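Local coordinates for protein probable uracil-DNA glycosylase (PDB 5X55) that belongs to the uracil-DNA glycosylase superfamily and is a probable uracil-DNA glycosylase of a mimivirus, built around a four-stranded parallel beta sheet flanked by helices, at residues 112-117 and 165-170; 161-166 and 260-265. All coordinates share one frame; numbering follows the deposited sequence.

Interaction 1 of 2, residues 112-117 and 165-170; sequences KSWIEC and VPYPEL
Glu169 OE2 is held by two donors. It takes the backbone N-H of Lys112, with N to OE2 at 3.3 Å, long but nearly straight. It also accepts from a water that donates to Lys112 O and accepts from Glu169 N. The other carboxylate oxygen, OE1, forms a salt bridge with Arg96, so both carboxylate oxygens are engaged. The shorter direct bond is Trp114 NE1 to Pro166 O, 2.8 Å, with the N-H...O angle at 169°. Pro166 O lies in the plane of the indole, at its edge. Pro168 covers one face of the same indole: its CD sits 3.5 Å from the centroid of the five-membered ring, a CH-pi contact. Pro168 CG also reaches Cys117 SG, at 3.4 Å. Ser113 CA lies over the centre of the Tyr167 ring, 3.7 Å from the centroid, a second CH-pi contact. Tyr167 CG is anti to its own carbonyl carbon (chi1 -72°), which turns one ring face to Ser113. Ser113 is the N-cap of helix 114-117. The contact thus sets the start of that short helix against the loop between strand 164-165 and helix 173-177, with Leu128 also touching Pro168.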
ATOM      1  N   LYS A 112      13.388  14.128  -5.580  1.00 23.65           N
ATOM      2  CA  LYS A 112      13.116  14.770  -6.854  1.00 26.17           C
ATOM      3  C   LYS A 112      11.729  14.390  -7.371  1.00 27.20           C
ATOM      4  O   LYS A 112      11.246  13.274  -7.153  1.00 25.73           O
ATOM      5  CB  LYS A 112      14.177  14.362  -7.873  1.00 29.48           C
ATOM      6  CG  LYS A 112      15.578  14.838  -7.549  1.00 32.10           C
ATOM      7  CD  LYS A 112      16.619  13.786  -7.944  1.00 38.31           C
ATOM      8  CE  LYS A 112      16.553  13.435  -9.429  1.00 40.56           C
ATOM      9  NZ  LYS A 112      17.380  12.216  -9.774  1.00 38.15           N
ATOM     10  N   SER A 113      11.104  15.315  -8.100  1.00 24.72           N
ATOM     11  CA  SER A 113       9.842  15.018  -8.762  1.00 26.72           C
ATOM     12  C   SER A 113      10.082  14.183 -10.017  1.00 21.91           C
ATOM     13  O   SER A 113      11.214  13.930 -10.425  1.00 22.79           O
ATOM     14  CB  SER A 113       9.088  16.308  -9.109  1.00 31.64           C
ATOM     15  OG  SER A 113       9.722  17.013 -10.170  1.00 31.20           O
ATOM     16  N   TRP A 114       8.989  13.765 -10.654  1.00 23.45           N
ATOM     17  CA  TRP A 114       9.098  12.959 -11.864  1.00 25.85           C
ATOM     18  C   TRP A 114       9.858  13.687 -12.967  1.00 30.58           C
ATOM     19  O   TRP A 114      10.761  13.114 -13.591  1.00 28.12           O
ATOM     20  CB  TRP A 114       7.711  12.544 -12.334  1.00 24.35           C
ATOM     21  CG  TRP A 114       7.168  11.442 -11.489  1.00 25.09           C
ATOM     22  CD1 TRP A 114       6.639  11.557 -10.229  1.00 24.02           C
ATOM     23  CD2 TRP A 114       7.134  10.052 -11.814  1.00 27.43           C
ATOM     24  NE1 TRP A 114       6.274  10.322  -9.756  1.00 21.61           N
ATOM     25  CE2 TRP A 114       6.552   9.380 -10.713  1.00 24.56           C
ATOM     26  CE3 TRP A 114       7.527   9.306 -12.933  1.00 27.41           C
ATOM     27  CZ2 TRP A 114       6.360   7.996 -10.694  1.00 20.93           C
ATOM     28  CZ3 TRP A 114       7.331   7.929 -12.917  1.00 29.53           C
ATOM     29  CH2 TRP A 114       6.752   7.288 -11.796  1.00 26.49           C
ATOM     30  N   ILE A 115       9.511  14.953 -13.224  1.00 31.18           N
ATOM     31  CA  ILE A 115      10.176  15.678 -14.305  1.00 32.70           C
ATOM     32  C   ILE A 115      11.643  15.971 -13.971  1.00 34.60           C
ATOM     33  O   ILE A 115      12.449  16.198 -14.880  1.00 43.50           O
ATOM     34  CB  ILE A 115       9.385  16.962 -14.658  1.00 33.50           C
ATOM     35  CG1 ILE A 115       9.872  17.545 -15.985  1.00 37.80           C
ATOM     36  CG2 ILE A 115       9.469  18.002 -13.552  1.00 35.42           C
ATOM     37  CD1 ILE A 115       9.767  16.566 -17.157  1.00 34.36           C
ATOM     38  N   GLU A 116      12.030  15.926 -12.695  1.00 29.94           N
ATOM     39  CA  GLU A 116      13.445  16.060 -12.355  1.00 32.79           C
ATOM     40  C   GLU A 116      14.216  14.756 -12.575  1.00 34.62           C
ATOM     41  O   GLU A 116      15.332  14.791 -13.111  1.00 34.10           O
ATOM     42  CB  GLU A 116      13.590  16.556 -10.915  1.00 31.68           C
ATOM     43  CG  GLU A 116      12.715  17.781 -10.650  1.00 34.33           C
ATOM     44  CD  GLU A 116      12.921  18.410  -9.277  1.00 41.32           C
ATOM     45  OE1 GLU A 116      12.952  19.656  -9.185  1.00 48.98           O
ATOM     46  OE2 GLU A 116      13.041  17.667  -8.285  1.00 41.00           O
ATOM     47  N   CYS A 117      13.639  13.599 -12.188  1.00 32.19           N
ATOM     48  CA  CYS A 117      14.289  12.301 -12.416  1.00 31.91           C
ATOM     49  C   CYS A 117      14.334  11.927 -13.885  1.00 30.38           C
ATOM     50  O   CYS A 117      15.214  11.164 -14.296  1.00 27.74           O
ATOM     51  CB  CYS A 117      13.566  11.165 -11.681  1.00 30.76           C
ATOM     52  SG  CYS A 117      13.548  11.311  -9.914  1.00 40.67           S
ATOM     53  N   VAL A 165       2.247  11.838  -8.233  1.00 19.21           N
ATOM     54  CA  VAL A 165       2.634  11.532  -6.858  1.00 17.29           C
ATOM     55  C   VAL A 165       2.369  10.045  -6.648  1.00 17.89           C
ATOM     56  O   VAL A 165       1.489   9.479  -7.318  1.00 18.94           O
ATOM     57  CB  VAL A 165       1.872  12.395  -5.838  1.00 20.73           C
ATOM     58  CG1 VAL A 165       2.190  13.875  -6.036  1.00 16.48           C
ATOM     59  CG2 VAL A 165       0.343  12.130  -5.918  1.00 17.77           C
ATOM     60  N   PRO A 166       3.136   9.346  -5.796  1.00 18.39           N
ATOM     61  CA  PRO A 166       4.322   9.858  -5.098  1.00 18.53           C
ATOM     62  C   PRO A 166       5.497  10.066  -6.055  1.00 19.42           C
ATOM     63  O   PRO A 166       5.419   9.595  -7.189  1.00 17.59           O
ATOM     64  CB  PRO A 166       4.636   8.748  -4.091  1.00 16.30           C
ATOM     65  CG  PRO A 166       4.185   7.497  -4.799  1.00 16.52           C
ATOM     66  CD  PRO A 166       2.906   7.917  -5.509  1.00 13.31           C
ATOM     67  N   TYR A 167       6.550  10.759  -5.598  1.00 19.08           N
ATOM     68  CA  TYR A 167       7.741  10.976  -6.406  1.00 17.55           C
ATOM     69  C   TYR A 167       8.439   9.644  -6.679  1.00 18.64           C
ATOM     70  O   TYR A 167       8.246   8.667  -5.947  1.00 15.96           O
ATOM     71  CB  TYR A 167       8.681  11.954  -5.707  1.00 17.22           C
ATOM     72  CG  TYR A 167       8.173  13.388  -5.712  1.00 20.98           C
ATOM     73  CD1 TYR A 167       7.046  13.744  -6.444  1.00 20.13           C
ATOM     74  CD2 TYR A 167       8.826  14.384  -4.996  1.00 23.35           C
ATOM     75  CE1 TYR A 167       6.590  15.033  -6.456  1.00 23.56           C
ATOM     76  CE2 TYR A 167       8.370  15.687  -5.001  1.00 21.84           C
ATOM     77  CZ  TYR A 167       7.249  16.002  -5.731  1.00 24.20           C
ATOM     78  OH  TYR A 167       6.776  17.286  -5.743  1.00 29.94           O
ATOM     79  N   PRO A 168       9.231   9.573  -7.756  1.00 20.63           N
ATOM     80  CA  PRO A 168       9.680   8.257  -8.230  1.00 20.22           C
ATOM     81  C   PRO A 168      10.634   7.553  -7.276  1.00 19.73           C
ATOM     82  O   PRO A 168      10.639   6.321  -7.237  1.00 18.37           O
ATOM     83  CB  PRO A 168      10.333   8.565  -9.590  1.00 20.50           C
ATOM     84  CG  PRO A 168      10.468  10.010  -9.667  1.00 18.36           C
ATOM     85  CD  PRO A 168       9.550  10.653  -8.709  1.00 21.12           C
ATOM     86  N   GLU A 169      11.421   8.278  -6.486  1.00 20.69           N
ATOM     87  CA  GLU A 169      12.244   7.583  -5.511  1.00 23.24           C
ATOM     88  C   GLU A 169      11.414   6.998  -4.378  1.00 25.38           C
ATOM     89  O   GLU A 169      11.942   6.194  -3.601  1.00 22.46           O
ATOM     90  CB  GLU A 169      13.311   8.519  -4.940  1.00 24.96           C
ATOM     91  CG  GLU A 169      14.252   9.121  -5.992  1.00 30.00           C
ATOM     92  CD  GLU A 169      15.275  10.085  -5.384  1.00 38.17           C
ATOM     93  OE1 GLU A 169      16.349   9.604  -4.932  1.00 43.88           O
ATOM     94  OE2 GLU A 169      14.998  11.311  -5.335  1.00 27.75           O
ATOM     95  N   LEU A 170      10.136   7.368  -4.271  1.00 21.06           N
ATOM     96  CA  LEU A 170       9.231   6.763  -3.300  1.00 22.92           C
ATOM     97  C   LEU A 170       8.223   5.806  -3.930  1.00 19.94           C
ATOM     98  O   LEU A 170       7.466   5.161  -3.196  1.00 21.15           O
ATOM     99  CB  LEU A 170       8.482   7.847  -2.536  1.00 18.75           C
ATOM    100  CG  LEU A 170       9.377   8.860  -1.849  1.00 22.11           C
ATOM    101  CD1 LEU A 170       8.513   9.913  -1.166  1.00 18.69           C
ATOM    102  CD2 LEU A 170      10.247   8.125  -0.847  1.00 24.39           C
TER
HETATM  103  O   HOH W   1      12.040  11.156  -6.170  1.00 20.88           O

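Interaction 2 of 2, residues 161-166 and 260-265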
ATOM      1  N   ARG A 161       3.199  17.370 -18.433  1.00 39.34           N
ATOM      2  CA  ARG A 161       3.620  18.080 -17.220  1.00 38.90           C
ATOM      3  C   ARG A 161       2.684  17.843 -16.032  1.00 31.64           C
ATOM      4  O   ARG A 161       2.537  18.720 -15.175  1.00 30.97           O
ATOM      5  CB  ARG A 161       3.765  19.581 -17.481  1.00 38.74           C
ATOM      6  CG  ARG A 161       4.760  19.937 -18.569  1.00 52.00           C
ATOM      7  CD  ARG A 161       6.204  19.645 -18.161  1.00 54.86           C
ATOM      8  NE  ARG A 161       7.042  19.201 -19.261  1.00 55.58           N
ATOM      9  CZ  ARG A 161       8.361  19.350 -19.358  1.00 60.66           C
ATOM     10  NH1 ARG A 161       9.023  19.934 -18.373  1.00 58.59           N
ATOM     11  NH2 ARG A 161       9.010  18.894 -20.415  1.00 57.29           N
ATOM     12  N   GLN A 162       2.063  16.663 -15.935  1.00 32.53           N
ATOM     13  CA  GLN A 162       1.245  16.336 -14.768  1.00 29.16           C
ATOM     14  C   GLN A 162       2.126  16.029 -13.565  1.00 25.95           C
ATOM     15  O   GLN A 162       3.152  15.355 -13.692  1.00 26.69           O
ATOM     16  CB  GLN A 162       0.353  15.139 -15.065  1.00 28.93           C
ATOM     17  CG  GLN A 162      -0.631  15.395 -16.186  1.00 32.38           C
ATOM     18  CD  GLN A 162      -1.475  14.181 -16.498  1.00 38.03           C
ATOM     19  OE1 GLN A 162      -1.206  13.080 -16.011  1.00 31.19           O
ATOM     20  NE2 GLN A 162      -2.513  14.378 -17.315  1.00 44.73           N
ATOM     21  N   ARG A 163       1.702  16.492 -12.383  1.00 27.17           N
ATOM     22  CA  ARG A 163       2.473  16.303 -11.148  1.00 27.97           C
ATOM     23  C   ARG A 163       2.106  14.962 -10.519  1.00 22.85           C
ATOM     24  O   ARG A 163       1.317  14.867  -9.574  1.00 25.10           O
ATOM     25  CB  ARG A 163       2.227  17.453 -10.176  1.00 28.24           C
ATOM     26  CG  ARG A 163       2.044  18.780 -10.859  1.00 31.90           C
ATOM     27  CD  ARG A 163       2.198  19.917  -9.957  1.00 35.10           C
ATOM     28  NE  ARG A 163       3.575  20.350  -9.902  1.00 52.40           N
ATOM     29  CZ  ARG A 163       4.258  20.708  -8.836  1.00 56.46           C
ATOM     30  NH1 ARG A 163       3.676  20.709  -7.683  1.00 54.43           N
ATOM     31  NH2 ARG A 163       5.521  21.046  -8.977  1.00 52.80           N
ATOM     32  N   ILE A 164       2.713  13.909 -11.053  1.00 20.62           N
ATOM     33  CA  ILE A 164       2.497  12.569 -10.531  1.00 20.73           C
ATOM     34  C   ILE A 164       3.027  12.470  -9.109  1.00 21.64           C
ATOM     35  O   ILE A 164       4.100  12.993  -8.796  1.00 20.28           O
ATOM     36  CB  ILE A 164       3.180  11.555 -11.454  1.00 23.40           C
ATOM     37  CG1 ILE A 164       2.588  11.673 -12.865  1.00 24.91           C
ATOM     38  CG2 ILE A 164       3.092  10.161 -10.856  1.00 17.36           C
ATOM     39  CD1 ILE A 164       3.191  10.706 -13.874  1.00 26.26           C
ATOM     40  N   VAL A 165       2.247  11.838  -8.233  1.00 19.21           N
ATOM     41  CA  VAL A 165       2.634  11.532  -6.858  1.00 17.29           C
ATOM     42  C   VAL A 165       2.369  10.045  -6.648  1.00 17.89           C
ATOM     43  O   VAL A 165       1.489   9.479  -7.318  1.00 18.94           O
ATOM     44  CB  VAL A 165       1.872  12.395  -5.838  1.00 20.73           C
ATOM     45  CG1 VAL A 165       2.190  13.875  -6.036  1.00 16.48           C
ATOM     46  CG2 VAL A 165       0.343  12.130  -5.918  1.00 17.77           C
ATOM     47  N   PRO A 166       3.136   9.346  -5.796  1.00 18.39           N
ATOM     48  CA  PRO A 166       4.322   9.858  -5.098  1.00 18.53           C
ATOM     49  C   PRO A 166       5.497  10.066  -6.055  1.00 19.42           C
ATOM     50  O   PRO A 166       5.419   9.595  -7.189  1.00 17.59           O
ATOM     51  CB  PRO A 166       4.636   8.748  -4.091  1.00 16.30           C
ATOM     52  CG  PRO A 166       4.185   7.497  -4.799  1.00 16.52           C
ATOM     53  CD  PRO A 166       2.906   7.917  -5.509  1.00 13.31           C
ATOM     54  N   THR A 260      -1.071   8.796  -8.589  1.00 18.13           N
ATOM     55  CA  THR A 260      -2.138   9.670  -9.029  1.00 19.75           C
ATOM     56  C   THR A 260      -1.500  11.001  -9.410  1.00 18.55           C
ATOM     57  O   THR A 260      -0.281  11.100  -9.551  1.00 18.22           O
ATOM     58  CB  THR A 260      -3.237   9.777  -7.958  1.00 20.30           C
ATOM     59  OG1 THR A 260      -4.374  10.458  -8.506  1.00 19.06           O
ATOM     60  CG2 THR A 260      -2.743  10.482  -6.681  1.00 14.79           C
ATOM     61  N   VAL A 261      -2.321  12.017  -9.624  1.00 19.96           N
ATOM     62  CA  VAL A 261      -1.848  13.370  -9.903  1.00 20.18           C
ATOM     63  C   VAL A 261      -2.140  14.213  -8.678  1.00 22.84           C
ATOM     64  O   VAL A 261      -3.199  14.064  -8.052  1.00 21.31           O
ATOM     65  CB  VAL A 261      -2.512  13.971 -11.164  1.00 23.61           C
ATOM     66  CG1 VAL A 261      -2.148  15.445 -11.329  1.00 20.67           C
ATOM     67  CG2 VAL A 261      -2.103  13.193 -12.403  1.00 24.26           C
ATOM     68  N   LEU A 262      -1.193  15.082  -8.320  1.00 22.36           N
ATOM     69  CA  LEU A 262      -1.384  15.956  -7.172  1.00 22.60           C
ATOM     70  C   LEU A 262      -2.725  16.683  -7.261  1.00 25.83           C
ATOM     71  O   LEU A 262      -3.070  17.247  -8.304  1.00 22.70           O
ATOM     72  CB  LEU A 262      -0.241  16.964  -7.105  1.00 26.64           C
ATOM     73  CG  LEU A 262      -0.100  17.755  -5.810  1.00 28.39           C
ATOM     74  CD1 LEU A 262       0.280  16.819  -4.676  1.00 23.55           C
ATOM     75  CD2 LEU A 262       0.939  18.849  -6.005  1.00 30.84           C
ATOM     76  N   ASN A 263      -3.479  16.657  -6.159  1.00 24.00           N
ATOM     77  CA  ASN A 263      -4.769  17.327  -5.998  1.00 29.52           C
ATOM     78  C   ASN A 263      -5.867  16.725  -6.870  1.00 31.98           C
ATOM     79  O   ASN A 263      -6.915  17.356  -7.046  1.00 35.16           O
ATOM     80  CB  ASN A 263      -4.676  18.836  -6.276  1.00 26.40           C
ATOM     81  CG  ASN A 263      -3.740  19.557  -5.308  1.00 34.71           C
ATOM     82  OD1 ASN A 263      -3.512  19.097  -4.182  1.00 37.42           O
ATOM     83  ND2 ASN A 263      -3.173  20.677  -5.755  1.00 31.86           N
ATOM     84  N   GLU A 264      -5.659  15.532  -7.436  1.00 23.13           N
ATOM     85  CA  GLU A 264      -6.696  14.810  -8.168  1.00 28.63           C
ATOM     86  C   GLU A 264      -6.754  13.386  -7.635  1.00 24.64           C
ATOM     87  O   GLU A 264      -5.729  12.698  -7.576  1.00 25.09           O
ATOM     88  CB  GLU A 264      -6.426  14.802  -9.683  1.00 23.82           C
ATOM     89  CG  GLU A 264      -5.899  16.124 -10.216  1.00 32.22           C
ATOM     90  CD  GLU A 264      -5.944  16.231 -11.738  1.00 43.77           C
ATOM     91  OE1 GLU A 264      -5.745  15.205 -12.432  1.00 42.66           O
ATOM     92  OE2 GLU A 264      -6.177  17.356 -12.239  1.00 51.74           O
ATOM     93  N   SER A 265      -7.942  12.933  -7.263  1.00 18.60           N
ATOM     94  CA  SER A 265      -8.074  11.637  -6.615  1.00 23.38           C
ATOM     95  C   SER A 265      -8.310  10.521  -7.634  1.00 24.81           C
ATOM     96  O   SER A 265      -9.202  10.615  -8.484  1.00 21.63           O
ATOM     97  CB  SER A 265      -9.205  11.684  -5.589  1.00 26.31           C
ATOM     98  OG  SER A 265     -10.368  12.242  -6.168  1.00 36.60           O
TER
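Residues 164-165 and 260-261 pair as a two-stranded antiparallel sheet, with Val165 and Thr260 the hydrogen-bonded pair and Ile164 and Val261 the non-hydrogen-bonded pair. Val165 N to Thr260 O and Thr260 N to Val165 O are both 2.9 Å. Leu262 N adds a third bond, to Arg163 O at 2.8 Å, with the N-H...O angle at 166°. Ile164 CA also makes a CA-H...O contact with Thr260 O. Val165 and Thr260 lie side by side on one face and point the same way. Their CG2 methyls meet at 3.6 Å. The other Val165 branch, CG1, touches Leu262 CD1 at 3.8 Å, where the two side chains cross at about a right angle. With Leu262 CG anti to the backbone N (chi1 -167°), the side chain runs beside that of Arg163, pointing the same way, and Leu262 CD2 comes to the edge of the guanidinium, 3.7 Å from Arg163 NH1. On the face of Ile164 and Val261, Val261 CG2 meets Gln162 OE1 at 3.7 Å. Thr260 OG1 donates to Glu264 O, the last residue of the type II turn from Val261, at 2.8 Å. Helix 146-159 packs on Ile164 through Tyr157 and Leu158. Three main-chain bonds therefore set the register, while methyl contacts are made on the Val165 face and Thr260 uses its hydroxyl to tie down the turn.

Overall arrangement
The two contacts have centres about 11 Å apart, on the same side of the chain's centre, each about 17 Å from it. They share Val165 and Pro166. Along the chain the order is 112-117, then 161-170, then 260-265. Residues 161-170 therefore serve both: strand 164-165 pairs with 260-261, and the loop that follows packs against the start of helix 114-117. The contacts also touch directly, with Trp114 CD1 3.2 Å from Ile164 O, and Ile115 CG1 3.5 Å from Arg161 NH1. Neither strand belongs to the four-stranded parallel sheet. Together they join an early part of the modelled chain to residues 260-265, which follow strand 251-255 at one edge of that sheet.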